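Local coordinates for protein glutathione S-transferase 2 (Heligmosomoides polygyrus, PDB 1TW9) that probably catalyses the conjugation of glutathione to electrophilic compounds, releasing a halide when the substrate is an alkyl or aryl halide, as a sigma-family glutathione transferase, at residues 134-139 against 146-151. Sequence-based numbering, arbitrary orientation.
Sequences GFITKF and GFLVGD
Leu148 has CG anti to its own carbonyl carbon (chi1 -77°), and CD2 reaches across to helix 119-142, where Ile136, with CG1 beside the backbone N (chi1 -66°), puts CG2 anti to that N. The two methyl groups, Leu148 CD2 and Ile136 CG2, meet at 3.8 Å, the two side chains lying askew to each other rather than alongside. One turn further on, Phe139 adds its CB to the same methyl, 4.2 Å from Leu148 CD2. Leu148 CD2 thus lodges between two residues three apart on one helix face and also comes within 4.0 Å of Ile136 O. The phenyl ring of Phe139 does not stack on the leucine; Leu148 O lies at its edge, near the ring plane, 4.2 Å from Phe139 CD2.

No direct hydrogen bond joins the segments. One water instead bridges the two main chains, donating to Phe139 O at 2.8 Å and to Leu148 O at 2.7 Å. Both of its hydrogens are thereby engaged, and Phe139 O and Leu148 O, 4.1 Å apart, are held together by it although neither could donate to the other.

The contact belongs to the all-helical C-terminal domain of the glutathione transferase fold, where the loop following helix 119-142 doubles back against that helix before helix 155-170 begins. Leu148 is packed between Ile136 and Phe139 on one helix and Val156 and Val160 of helix 155-170, while Leu91 of helix 82-101 adjoins Ile136 and Phe139. The backbone N of Leu148 is hydrogen-bonded to OD1 of Asp157, tying the loop to the start of the next helix. On another side of helix 119-142, Lys138 NZ makes a hydrogen bond to Pro47 O of the second subunit, and Phe135 packs on that same proline.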
ATOM      1  N   GLY A 134       2.782  19.681   3.619  1.00 30.63           N
ATOM      2  CA  GLY A 134       1.777  20.284   4.471  1.00 31.76           C
ATOM      3  C   GLY A 134       1.077  19.181   5.245  1.00 30.59           C
ATOM      4  O   GLY A 134       0.833  19.323   6.472  1.00 30.17           O
ATOM      5  N   PHE A 135       0.685  18.104   4.560  1.00 31.35           N
ATOM      6  CA  PHE A 135       0.009  16.972   5.255  1.00 32.55           C
ATOM      7  C   PHE A 135       0.915  16.335   6.309  1.00 34.70           C
ATOM      8  O   PHE A 135       0.478  16.111   7.467  1.00 34.68           O
ATOM      9  CB  PHE A 135      -0.431  15.874   4.273  1.00 34.23           C
ATOM     10  CG  PHE A 135      -1.472  16.320   3.265  1.00 32.47           C
ATOM     11  CD1 PHE A 135      -1.385  15.903   1.941  1.00 33.89           C
ATOM     12  CD2 PHE A 135      -2.520  17.139   3.621  1.00 33.90           C
ATOM     13  CE1 PHE A 135      -2.333  16.292   1.012  1.00 34.22           C
ATOM     14  CE2 PHE A 135      -3.458  17.514   2.712  1.00 36.79           C
ATOM     15  CZ  PHE A 135      -3.358  17.096   1.384  1.00 33.24           C
ATOM     16  N   ILE A 136       2.147  16.081   5.940  1.00 33.78           N
ATOM     17  CA  ILE A 136       3.168  15.520   6.860  1.00 34.35           C
ATOM     18  C   ILE A 136       3.364  16.392   8.087  1.00 33.59           C
ATOM     19  O   ILE A 136       3.401  15.901   9.218  1.00 33.38           O
ATOM     20  CB  ILE A 136       4.567  15.301   6.130  1.00 33.69           C
ATOM     21  CG1 ILE A 136       4.489  14.241   5.070  1.00 36.49           C
ATOM     22  CG2 ILE A 136       5.703  14.912   7.181  1.00 37.85           C
ATOM     23  CD1 ILE A 136       3.851  12.983   5.498  1.00 36.18           C
ATOM     24  N   THR A 137       3.478  17.703   7.883  1.00 32.41           N
ATOM     25  CA  THR A 137       3.654  18.675   8.966  1.00 31.85           C
ATOM     26  C   THR A 137       2.508  18.651   9.992  1.00 30.86           C
ATOM     27  O   THR A 137       2.727  18.706  11.221  1.00 29.78           O
ATOM     28  CB  THR A 137       3.808  20.051   8.368  1.00 30.93           C
ATOM     29  OG1 THR A 137       5.031  20.077   7.598  1.00 33.70           O
ATOM     30  CG2 THR A 137       4.037  21.070   9.481  1.00 30.31           C
ATOM     31  N   LYS A 138       1.290  18.500   9.491  1.00 30.99           N
ATOM     32  CA  LYS A 138       0.116  18.373  10.326  1.00 32.68           C
ATOM     33  C   LYS A 138       0.221  17.140  11.236  1.00 31.41           C
ATOM     34  O   LYS A 138      -0.051  17.259  12.401  1.00 31.71           O
ATOM     35  CB  LYS A 138      -1.108  18.354   9.425  1.00 32.95           C
ATOM     36  CG  LYS A 138      -2.339  17.968  10.001  1.00 35.53           C
ATOM     37  CD  LYS A 138      -3.469  18.123   8.935  1.00 35.86           C
ATOM     38  CE  LYS A 138      -3.600  16.879   7.968  1.00 37.34           C
ATOM     39  NZ  LYS A 138      -4.795  17.214   7.081  1.00 39.00           N
ATOM     40  N   PHE A 139       0.682  16.008  10.706  1.00 31.50           N
ATOM     41  CA  PHE A 139       0.922  14.838  11.524  1.00 30.79           C
ATOM     42  C   PHE A 139       2.047  15.067  12.570  1.00 31.22           C
ATOM     43  O   PHE A 139       1.888  14.728  13.754  1.00 30.40           O
ATOM     44  CB  PHE A 139       1.200  13.630  10.621  1.00 30.92           C
ATOM     45  CG  PHE A 139      -0.044  12.980  10.113  1.00 30.74           C
ATOM     46  CD1 PHE A 139      -0.745  13.495   9.065  1.00 31.82           C
ATOM     47  CD2 PHE A 139      -0.522  11.794  10.705  1.00 32.37           C
ATOM     48  CE1 PHE A 139      -1.878  12.878   8.556  1.00 31.79           C
ATOM     49  CE2 PHE A 139      -1.691  11.194  10.218  1.00 31.68           C
ATOM     50  CZ  PHE A 139      -2.379  11.724   9.164  1.00 31.84           C
ATOM     51  N   GLY A 146       8.031  13.506  18.084  1.00 30.89           N
ATOM     52  CA  GLY A 146       8.928  13.752  16.962  1.00 31.18           C
ATOM     53  C   GLY A 146       8.836  12.777  15.799  1.00 31.55           C
ATOM     54  O   GLY A 146       9.435  12.996  14.787  1.00 32.49           O
ATOM     55  N   PHE A 147       8.054  11.721  15.979  1.00 29.55           N
ATOM     56  CA  PHE A 147       7.733  10.755  14.945  1.00 30.04           C
ATOM     57  C   PHE A 147       6.425  11.056  14.292  1.00 29.78           C
ATOM     58  O   PHE A 147       5.644  11.921  14.788  1.00 31.91           O
ATOM     59  CB  PHE A 147       7.738   9.326  15.510  1.00 31.38           C
ATOM     60  CG  PHE A 147       9.015   8.983  16.197  1.00 30.88           C
ATOM     61  CD1 PHE A 147       9.065   8.904  17.580  1.00 31.90           C
ATOM     62  CD2 PHE A 147      10.184   8.817  15.488  1.00 30.40           C
ATOM     63  CE1 PHE A 147      10.245   8.641  18.221  1.00 29.77           C
ATOM     64  CE2 PHE A 147      11.400   8.579  16.139  1.00 31.44           C
ATOM     65  CZ  PHE A 147      11.430   8.435  17.493  1.00 31.54           C
ATOM     66  N   LEU A 148       6.189  10.433  13.153  1.00 30.36           N
ATOM     67  CA  LEU A 148       4.947  10.656  12.410  1.00 30.49           C
ATOM     68  C   LEU A 148       3.725  10.106  13.137  1.00 30.96           C
ATOM     69  O   LEU A 148       2.684  10.767  13.176  1.00 32.39           O
ATOM     70  CB  LEU A 148       5.067  10.145  11.012  1.00 30.53           C
ATOM     71  CG  LEU A 148       5.874  11.026  10.054  1.00 31.98           C
ATOM     72  CD1 LEU A 148       6.177  10.318   8.827  1.00 33.16           C
ATOM     73  CD2 LEU A 148       5.052  12.270   9.783  1.00 33.46           C
ATOM     74  N   VAL A 149       3.855   8.899  13.713  1.00 31.18           N
ATOM     75  CA  VAL A 149       2.748   8.186  14.380  1.00 29.54           C
ATOM     76  C   VAL A 149       3.246   7.593  15.637  1.00 29.63           C
ATOM     77  O   VAL A 149       4.263   6.848  15.628  1.00 30.23           O
ATOM     78  CB  VAL A 149       2.096   7.043  13.483  1.00 31.77           C
ATOM     79  CG1 VAL A 149       1.032   6.275  14.199  1.00 28.45           C
ATOM     80  CG2 VAL A 149       1.512   7.655  12.202  1.00 28.49           C
ATOM     81  N   GLY A 150       2.559   7.885  16.746  1.00 30.01           N
ATOM     82  CA  GLY A 150       2.901   7.260  17.971  1.00 31.46           C
ATOM     83  C   GLY A 150       4.197   7.758  18.557  1.00 30.30           C
ATOM     84  O   GLY A 150       4.795   8.712  18.117  1.00 32.84           O
ATOM     85  N   ASP A 151       4.694   7.000  19.518  1.00 29.97           N
ATOM     86  CA  ASP A 151       5.831   7.456  20.289  1.00 29.35           C
ATOM     87  C   ASP A 151       7.153   6.765  19.929  1.00 28.79           C
ATOM     88  O   ASP A 151       8.124   6.923  20.692  1.00 30.40           O
ATOM     89  CB  ASP A 151       5.538   7.304  21.785  1.00 30.26           C
ATOM     90  CG  ASP A 151       5.428   5.927  22.216  1.00 34.01           C
ATOM     91  OD1 ASP A 151       5.459   5.003  21.359  1.00 41.74           O
ATOM     92  OD2 ASP A 151       5.274   5.616  23.442  1.00 42.86           O
TER
HETATM   93  O   HOH W   1       0.683  12.254  14.256  1.00 27.38           O